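Local coordinates for uncharacterized protein (Bacteroides eggerthii DSM 20697, PDB 4ECO) that is of unknown function but, as a leucine-rich repeat protein, probably binds other proteins through its curved solenoid, at residues 302-310 and 327-335; 558-569 and 586-594. All blocks are in the same frame, centred on the assembly; numbering follows the deposited sequence.

Interaction 1: 302-310 and 327-335; sequences PVGEKIQII and QKMKKLGML
Ile310 and the selenomethionine Met329 reach toward each other tip to tip, Ile310 CD1 lying 3.8 Å from Met329 CE. The same methyl group closes on Ile307, whose side chain Met329 crosses at a slant, with CE 3.7 Å from Ile307 CD1. Met329 gets there by a bend at its last torsion (chi3 87°), which brings CE against both isoleucines. Leu332 meets Ile310 at about a right angle, its CD1 3.8 Å from Ile310 CD1, while Leu335 runs alongside Ile310 in the same direction and presses CD1 on CB and CG2. Ile309 and Met334, on the other face of the strands, also lie side by side, Ile309 CG2 3.8 Å from Met334 CB. Gln308 O joins the backbones, taking Gly333 N at 2.8 Å and Met334 N at 3.0 Å; Met334 O in turn accepts Ile310 N, continuing the parallel pairing. At the more open end, the aliphatic part of Lys331 passes over Glu305 O, and a water links Lys331 NZ to Lys306 O. These are successive turns of a leucine-rich repeat solenoid. Trp295 of helix 288-300 covers Ile310, Met329 and Leu335; strand 277-279 flanks 309-311 through Ile278, and strand 354-359 pairs with 334-336 as its next neighbour, its Leu355 touching Leu332.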
loop_
_atom_site.group_PDB
_atom_site.type_symbol
_atom_site.label_atom_id
_atom_site.label_comp_id
_atom_site.label_asym_id
_atom_site.label_seq_id
_atom_site.Cartn_x
_atom_site.Cartn_y
_atom_site.Cartn_z
ATOM N N PRO A 302 -24.070 3.311 -15.691
ATOM C CA PRO A 302 -24.789 3.108 -14.410
ATOM C C PRO A 302 -23.958 2.422 -13.332
ATOM O O PRO A 302 -24.227 2.653 -12.146
ATOM C CB PRO A 302 -25.975 2.224 -14.807
ATOM C CG PRO A 302 -26.211 2.551 -16.259
ATOM C CD PRO A 302 -24.826 2.719 -16.819
ATOM N N VAL A 303 -22.928 1.625 -13.740
ATOM C CA VAL A 303 -21.990 0.895 -12.874
ATOM C C VAL A 303 -21.097 1.890 -12.069
ATOM O O VAL A 303 -20.634 1.520 -10.980
ATOM C CB VAL A 303 -21.142 -0.128 -13.686
ATOM C CG1 VAL A 303 -20.126 0.537 -14.614
ATOM C CG2 VAL A 303 -20.469 -1.145 -12.781
ATOM N N GLY A 304 -20.892 3.116 -12.591
ATOM C CA GLY A 304 -20.087 4.160 -11.951
ATOM C C GLY A 304 -20.544 4.450 -10.538
ATOM O O GLY A 304 -19.734 4.546 -9.603
ATOM N N GLU A 305 -21.874 4.514 -10.385
ATOM C CA GLU A 305 -22.571 4.703 -9.121
ATOM C C GLU A 305 -22.397 3.529 -8.147
ATOM O O GLU A 305 -22.733 3.681 -6.965
ATOM C CB GLU A 305 -24.062 4.848 -9.385
ATOM C CG GLU A 305 -24.495 6.050 -10.189
ATOM C CD GLU A 305 -26.008 6.154 -10.244
ATOM O OE1 GLU A 305 -26.679 5.736 -9.270
ATOM O OE2 GLU A 305 -26.526 6.665 -11.260
ATOM N N LYS A 306 -21.944 2.345 -8.647
ATOM C CA LYS A 306 -21.859 1.123 -7.837
ATOM C C LYS A 306 -20.435 0.780 -7.381
ATOM O O LYS A 306 -20.299 0.165 -6.326
ATOM C CB LYS A 306 -22.443 -0.094 -8.597
ATOM C CG LYS A 306 -23.928 0.015 -8.977
ATOM C CD LYS A 306 -24.871 -0.067 -7.784
ATOM C CE LYS A 306 -26.320 0.064 -8.188
ATOM N NZ LYS A 306 -27.238 0.028 -7.008
ATOM N N ILE A 307 -19.397 1.135 -8.172
ATOM C CA ILE A 307 -17.985 0.809 -7.906
ATOM C C ILE A 307 -17.566 1.368 -6.543
ATOM O O ILE A 307 -17.890 2.503 -6.201
ATOM C CB ILE A 307 -17.086 1.328 -9.064
ATOM C CG1 ILE A 307 -17.421 0.553 -10.379
ATOM C CG2 ILE A 307 -15.605 1.195 -8.722
ATOM C CD1 ILE A 307 -16.981 1.162 -11.692
ATOM N N GLN A 308 -16.882 0.539 -5.757
ATOM C CA GLN A 308 -16.438 0.850 -4.397
ATOM C C GLN A 308 -14.917 0.790 -4.251
ATOM O O GLN A 308 -14.376 1.479 -3.384
ATOM C CB GLN A 308 -17.086 -0.134 -3.392
ATOM C CG GLN A 308 -18.589 0.082 -3.219
ATOM C CD GLN A 308 -19.298 -0.913 -2.325
ATOM O OE1 GLN A 308 -18.872 -2.046 -2.124
ATOM N NE2 GLN A 308 -20.477 -0.536 -1.848
ATOM N N ILE A 309 -14.238 -0.075 -5.053
ATOM C CA ILE A 309 -12.779 -0.291 -4.999
ATOM C C ILE A 309 -12.199 -0.234 -6.401
ATOM O O ILE A 309 -12.687 -0.920 -7.284
ATOM C CB ILE A 309 -12.419 -1.647 -4.304
ATOM C CG1 ILE A 309 -13.175 -1.828 -2.963
ATOM C CG2 ILE A 309 -10.898 -1.805 -4.132
ATOM C CD1 ILE A 309 -13.305 -3.247 -2.492
ATOM N N ILE A 310 -11.139 0.556 -6.585
ATOM C CA ILE A 310 -10.413 0.674 -7.848
ATOM C C ILE A 310 -8.919 0.392 -7.609
ATOM O O ILE A 310 -8.261 1.109 -6.849
ATOM C CB ILE A 310 -10.614 2.066 -8.541
ATOM C CG1 ILE A 310 -12.104 2.353 -8.854
ATOM C CG2 ILE A 310 -9.761 2.156 -9.811
ATOM C CD1 ILE A 310 -12.433 3.716 -9.459
ATOM N N GLN A 327 -17.467 12.728 -9.772
ATOM C CA GLN A 327 -18.536 13.054 -8.815
ATOM C C GLN A 327 -19.642 11.989 -8.761
ATOM O O GLN A 327 -20.306 11.855 -7.726
ATOM C CB GLN A 327 -19.197 14.396 -9.184
ATOM C CG GLN A 327 -18.389 15.679 -8.943
ATOM C CD GLN A 327 -19.001 16.876 -9.668
ATOM O OE1 GLN A 327 -20.005 16.773 -10.402
ATOM N NE2 GLN A 327 -18.391 18.046 -9.495
ATOM N N LYS A 328 -19.872 11.286 -9.895
ATOM C CA LYS A 328 -20.905 10.259 -10.061
ATOM C C LYS A 328 -20.603 8.999 -9.247
ATOM O O LYS A 328 -21.528 8.309 -8.830
ATOM C CB LYS A 328 -21.067 9.863 -11.538
ATOM C CG LYS A 328 -21.327 11.005 -12.500
ATOM C CD LYS A 328 -21.479 10.503 -13.935
ATOM C CE LYS A 328 -21.872 11.615 -14.878
ATOM N NZ LYS A 328 -22.041 11.125 -16.265
HETATM N N MSE A 329 -19.322 8.692 -9.031
HETATM C CA MSE A 329 -18.859 7.488 -8.311
HETATM C C MSE A 329 -19.021 7.639 -6.774
HETATM O O MSE A 329 -18.065 7.464 -6.006
HETATM C CB MSE A 329 -17.393 7.198 -8.663
HETATM C CG MSE A 329 -17.102 7.205 -10.150
HETATM SE SE MSE A 329 -15.383 6.383 -10.434
HETATM C CE MSE A 329 -15.992 4.591 -10.555
ATOM N N LYS A 330 -20.265 7.907 -6.348
ATOM C CA LYS A 330 -20.683 8.155 -4.961
ATOM C C LYS A 330 -20.293 7.023 -4.036
ATOM O O LYS A 330 -19.933 7.292 -2.904
ATOM C CB LYS A 330 -22.203 8.395 -4.877
ATOM C CG LYS A 330 -22.626 9.549 -5.785
ATOM C CD LYS A 330 -24.017 10.091 -5.533
ATOM C CE LYS A 330 -24.304 11.262 -6.448
ATOM N NZ LYS A 330 -24.273 10.865 -7.887
ATOM N N LYS A 331 -20.319 5.772 -4.509
ATOM C CA LYS A 331 -19.999 4.637 -3.653
ATOM C C LYS A 331 -18.474 4.364 -3.555
ATOM O O LYS A 331 -18.106 3.440 -2.823
ATOM C CB LYS A 331 -20.728 3.368 -4.143
ATOM C CG LYS A 331 -22.152 3.209 -3.632
ATOM C CD LYS A 331 -22.764 1.903 -4.099
ATOM C CE LYS A 331 -23.400 1.135 -2.971
ATOM N NZ LYS A 331 -23.936 -0.169 -3.435
ATOM N N LEU A 332 -17.592 5.174 -4.219
ATOM C CA LEU A 332 -16.139 4.933 -4.195
ATOM C C LEU A 332 -15.535 5.061 -2.783
ATOM O O LEU A 332 -15.744 6.070 -2.115
ATOM C CB LEU A 332 -15.388 5.870 -5.156
ATOM C CG LEU A 332 -13.864 5.657 -5.309
ATOM C CD1 LEU A 332 -13.533 4.271 -5.877
ATOM C CD2 LEU A 332 -13.265 6.738 -6.166
ATOM N N GLY A 333 -14.765 4.056 -2.370
ATOM C CA GLY A 333 -14.133 4.038 -1.055
ATOM C C GLY A 333 -12.652 3.715 -1.039
ATOM O O GLY A 333 -11.958 3.983 -0.046
HETATM N N MSE A 334 -12.146 3.114 -2.125
HETATM C CA MSE A 334 -10.725 2.748 -2.207
HETATM C C MSE A 334 -10.169 3.058 -3.586
HETATM O O MSE A 334 -10.739 2.643 -4.606
HETATM C CB MSE A 334 -10.505 1.274 -1.880
HETATM C CG MSE A 334 -10.669 0.937 -0.406
HETATM SE SE MSE A 334 -10.520 -0.989 -0.072
HETATM C CE MSE A 334 -8.626 -1.281 -0.673
ATOM N N LEU A 335 -9.055 3.825 -3.608
ATOM C CA LEU A 335 -8.377 4.176 -4.850
ATOM C C LEU A 335 -6.882 4.082 -4.664
ATOM O O LEU A 335 -6.346 4.636 -3.682
ATOM C CB LEU A 335 -8.781 5.578 -5.324
ATOM C CG LEU A 335 -8.132 6.109 -6.596
ATOM C CD1 LEU A 335 -8.510 5.250 -7.837
ATOM C CD2 LEU A 335 -8.489 7.557 -6.794
HETATM O O HOH W 1 -22.515 -1.524 -5.401
#

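Interaction 2: 558-569 and 586-594; sequences WPEGITLCPSLT and TPNISVLDI
A single water grips three groups where the two turns meet: it donates to Cys565 O at 2.7 Å and to Leu568 O at 2.8 Å, and accepts from Asn588 ND2 at 2.7 Å. The segments belong to consecutive turns of the leucine-rich repeat solenoid, and the water bridges their loops. Asn588 extends its amide to this water because CG stands opposite the backbone N (chi1 -167°); its OD1 rests near the methyl CG2 of Thr569. Inside, Ile589 slants across Leu568, its CG1 3.9 Å from Leu568 CD2, and sends CD1 to the CA of Thr563. An alanine at Ile589 would strip away CG2 and CD1 as well as CG1, and is likely to open a gap beside Leu568 and Thr563. Thr563 and Thr586 meet obliquely, Thr563 CB 3.7 Å from Thr586 CG2, while Thr563 OG1 is hydrogen-bonded to Glu583. That glutamate also takes Trp558 NE1, and the indole brings its edge near Leu592, which packs in turn on Leu571 of strand 570-572. Pairing into strand 591-593 begins with Val591 N giving its hydrogen to Thr569 O at 3.0 Å.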
loop_
_atom_site.group_PDB
_atom_site.type_symbol
_atom_site.label_atom_id
_atom_site.label_comp_id
_atom_site.label_asym_id
_atom_site.label_seq_id
_atom_site.Cartn_x
_atom_site.Cartn_y
_atom_site.Cartn_z
ATOM N N TRP A 558 30.446 17.375 24.897
ATOM C CA TRP A 558 29.705 16.255 25.471
ATOM C C TRP A 558 28.542 16.829 26.290
ATOM O O TRP A 558 28.760 17.781 27.043
ATOM C CB TRP A 558 30.619 15.356 26.329
ATOM C CG TRP A 558 29.863 14.358 27.172
ATOM C CD1 TRP A 558 29.387 14.546 28.441
ATOM C CD2 TRP A 558 29.422 13.051 26.765
ATOM N NE1 TRP A 558 28.687 13.437 28.851
ATOM C CE2 TRP A 558 28.707 12.496 27.850
ATOM C CE3 TRP A 558 29.596 12.277 25.600
ATOM C CZ2 TRP A 558 28.172 11.199 27.807
ATOM C CZ3 TRP A 558 29.079 10.988 25.566
ATOM C CH2 TRP A 558 28.364 10.469 26.653
ATOM N N PRO A 559 27.322 16.268 26.198
ATOM C CA PRO A 559 26.211 16.794 27.006
ATOM C C PRO A 559 26.357 16.412 28.492
ATOM O O PRO A 559 25.767 15.417 28.955
ATOM C CB PRO A 559 24.991 16.139 26.364
ATOM C CG PRO A 559 25.511 14.794 25.883
ATOM C CD PRO A 559 26.892 15.116 25.372
ATOM N N GLU A 560 27.158 17.198 29.243
ATOM C CA GLU A 560 27.374 16.918 30.661
ATOM C C GLU A 560 26.051 16.981 31.397
ATOM O O GLU A 560 25.276 17.915 31.188
ATOM C CB GLU A 560 28.408 17.856 31.286
ATOM C CG GLU A 560 29.824 17.668 30.761
ATOM C CD GLU A 560 30.586 16.417 31.163
ATOM O OE1 GLU A 560 30.149 15.688 32.092
ATOM O OE2 GLU A 560 31.655 16.194 30.548
ATOM N N GLY A 561 25.750 15.914 32.123
ATOM C CA GLY A 561 24.489 15.770 32.826
ATOM C C GLY A 561 23.545 14.762 32.200
ATOM O O GLY A 561 22.567 14.374 32.841
ATOM N N ILE A 562 23.836 14.296 30.968
ATOM C CA ILE A 562 22.987 13.333 30.252
ATOM C C ILE A 562 22.808 12.019 31.072
ATOM O O ILE A 562 21.757 11.382 30.951
ATOM C CB ILE A 562 23.488 13.046 28.814
ATOM C CG1 ILE A 562 22.361 12.440 27.947
ATOM C CG2 ILE A 562 24.795 12.227 28.773
ATOM C CD1 ILE A 562 22.481 12.678 26.394
ATOM N N THR A 563 23.770 11.652 31.949
ATOM C CA THR A 563 23.622 10.427 32.761
ATOM C C THR A 563 22.497 10.601 33.794
ATOM O O THR A 563 22.047 9.611 34.373
ATOM C CB THR A 563 24.928 10.024 33.438
ATOM O OG1 THR A 563 25.312 11.015 34.390
ATOM C CG2 THR A 563 26.044 9.733 32.437
ATOM N N LEU A 564 22.011 11.849 33.970
ATOM C CA LEU A 564 20.921 12.156 34.881
ATOM C C LEU A 564 19.539 12.083 34.171
ATOM O O LEU A 564 18.529 12.364 34.808
ATOM C CB LEU A 564 21.127 13.527 35.538
ATOM C CG LEU A 564 22.394 13.691 36.407
ATOM C CD1 LEU A 564 22.366 14.987 37.136
ATOM C CD2 LEU A 564 22.530 12.603 37.448
ATOM N N CYS A 565 19.481 11.677 32.878
ATOM C CA CYS A 565 18.203 11.486 32.173
ATOM C C CYS A 565 17.611 10.172 32.695
ATOM O O CYS A 565 18.212 9.096 32.518
ATOM C CB CYS A 565 18.375 11.500 30.656
ATOM S SG CYS A 565 18.938 13.093 29.990
ATOM N N PRO A 566 16.522 10.270 33.486
ATOM C CA PRO A 566 16.019 9.077 34.192
ATOM C C PRO A 566 15.621 7.924 33.280
ATOM O O PRO A 566 15.874 6.773 33.635
ATOM C CB PRO A 566 14.801 9.602 34.969
ATOM C CG PRO A 566 14.450 10.911 34.329
ATOM C CD PRO A 566 15.737 11.475 33.835
ATOM N N SER A 567 15.061 8.218 32.097
ATOM C CA SER A 567 14.596 7.167 31.200
ATOM C C SER A 567 15.559 6.856 30.066
ATOM O O SER A 567 15.306 5.873 29.363
ATOM C CB SER A 567 13.252 7.561 30.600
ATOM O OG SER A 567 12.262 7.698 31.602
ATOM N N LEU A 568 16.624 7.660 29.853
ATOM C CA LEU A 568 17.516 7.468 28.699
ATOM C C LEU A 568 18.272 6.150 28.756
ATOM O O LEU A 568 18.977 5.900 29.730
ATOM C CB LEU A 568 18.510 8.628 28.558
ATOM C CG LEU A 568 19.275 8.688 27.247
ATOM C CD1 LEU A 568 18.539 9.492 26.218
ATOM C CD2 LEU A 568 20.635 9.248 27.463
ATOM N N THR A 569 18.120 5.309 27.705
ATOM C CA THR A 569 18.799 4.009 27.619
ATOM C C THR A 569 19.662 3.899 26.340
ATOM O O THR A 569 20.516 3.015 26.269
ATOM C CB THR A 569 17.832 2.827 27.722
ATOM O OG1 THR A 569 16.894 2.839 26.657
ATOM C CG2 THR A 569 17.139 2.749 29.069
ATOM N N THR A 586 26.764 5.753 33.166
ATOM C CA THR A 586 25.882 4.970 34.024
ATOM C C THR A 586 25.354 3.732 33.268
ATOM O O THR A 586 25.118 3.814 32.061
ATOM C CB THR A 586 24.750 5.869 34.508
ATOM O OG1 THR A 586 24.050 6.434 33.386
ATOM C CG2 THR A 586 25.244 6.961 35.420
ATOM N N PRO A 587 25.134 2.594 33.960
ATOM C CA PRO A 587 24.661 1.377 33.261
ATOM C C PRO A 587 23.275 1.486 32.602
ATOM O O PRO A 587 22.991 0.675 31.702
ATOM C CB PRO A 587 24.610 0.307 34.351
ATOM C CG PRO A 587 24.788 0.998 35.629
ATOM C CD PRO A 587 25.421 2.322 35.379
ATOM N N ASN A 588 22.433 2.475 33.000
ATOM C CA ASN A 588 21.107 2.643 32.407
ATOM C C ASN A 588 21.232 3.046 30.940
ATOM O O ASN A 588 20.345 2.688 30.160
ATOM C CB ASN A 588 20.238 3.640 33.173
ATOM C CG ASN A 588 18.762 3.611 32.769
ATOM O OD1 ASN A 588 18.109 2.551 32.690
ATOM N ND2 ASN A 588 18.187 4.786 32.510
ATOM N N ILE A 589 22.339 3.720 30.528
ATOM C CA ILE A 589 22.533 4.026 29.100
ATOM C C ILE A 589 23.199 2.768 28.537
ATOM O O ILE A 589 24.420 2.723 28.401
ATOM C CB ILE A 589 23.308 5.361 28.873
ATOM C CG1 ILE A 589 22.502 6.542 29.488
ATOM C CG2 ILE A 589 23.563 5.624 27.371
ATOM C CD1 ILE A 589 23.281 7.644 30.116
ATOM N N SER A 590 22.377 1.703 28.323
ATOM C CA SER A 590 22.772 0.337 27.921
ATOM C C SER A 590 23.145 0.234 26.430
ATOM O O SER A 590 23.751 -0.760 26.037
ATOM C CB SER A 590 21.675 -0.672 28.256
ATOM O OG SER A 590 20.398 -0.277 27.781
ATOM N N VAL A 591 22.829 1.248 25.611
ATOM C CA VAL A 591 23.246 1.290 24.203
ATOM C C VAL A 591 23.963 2.621 23.997
ATOM O O VAL A 591 23.321 3.671 23.983
ATOM C CB VAL A 591 22.114 1.070 23.166
ATOM C CG1 VAL A 591 22.663 1.160 21.745
ATOM C CG2 VAL A 591 21.416 -0.267 23.379
ATOM N N LEU A 592 25.298 2.585 23.904
ATOM C CA LEU A 592 26.086 3.801 23.738
ATOM C C LEU A 592 27.026 3.691 22.554
ATOM O O LEU A 592 27.889 2.808 22.502
ATOM C CB LEU A 592 26.872 4.096 25.028
ATOM C CG LEU A 592 27.828 5.291 25.057
ATOM C CD1 LEU A 592 27.078 6.642 25.030
ATOM C CD2 LEU A 592 28.666 5.225 26.301
ATOM N N ASP A 593 26.836 4.596 21.595
ATOM C CA ASP A 593 27.683 4.710 20.418
ATOM C C ASP A 593 28.565 5.921 20.575
ATOM O O ASP A 593 28.069 7.051 20.545
ATOM C CB ASP A 593 26.863 4.788 19.112
ATOM C CG ASP A 593 27.661 5.308 17.920
ATOM O OD1 ASP A 593 28.791 4.815 17.695
ATOM O OD2 ASP A 593 27.186 6.245 17.260
ATOM N N ILE A 594 29.868 5.679 20.768
ATOM C CA ILE A 594 30.874 6.734 20.875
ATOM C C ILE A 594 31.935 6.529 19.794
ATOM O O ILE A 594 32.958 7.215 19.806
ATOM C CB ILE A 594 31.517 6.797 22.296
ATOM C CG1 ILE A 594 32.153 5.432 22.709
ATOM C CG2 ILE A 594 30.526 7.348 23.340
ATOM C CD1 ILE A 594 33.133 5.473 23.854
HETATM O O HOH W 2 19.779 6.898 32.180
#

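Interaction 1 closes before interaction 2 opens along the chain, and the two lie on opposite sides of its centre, about 55 Å apart between centres and about 38 Å between nearest atoms, so they do not touch. Both belong to the same run of parallel strands, in which 309-311 pairs with 334-336 and, many turns later, 570-572 pairs with 591-593. Interaction 1 sits in a part of the solenoid backed by helix 288-300, whereas in interaction 2 loops and a short 3-10 segment precede the strands, close to the C-terminal end. Each joins one turn to the next; contacts of this kind, repeated turn after turn, give a leucine-rich repeat solenoid its elongated form.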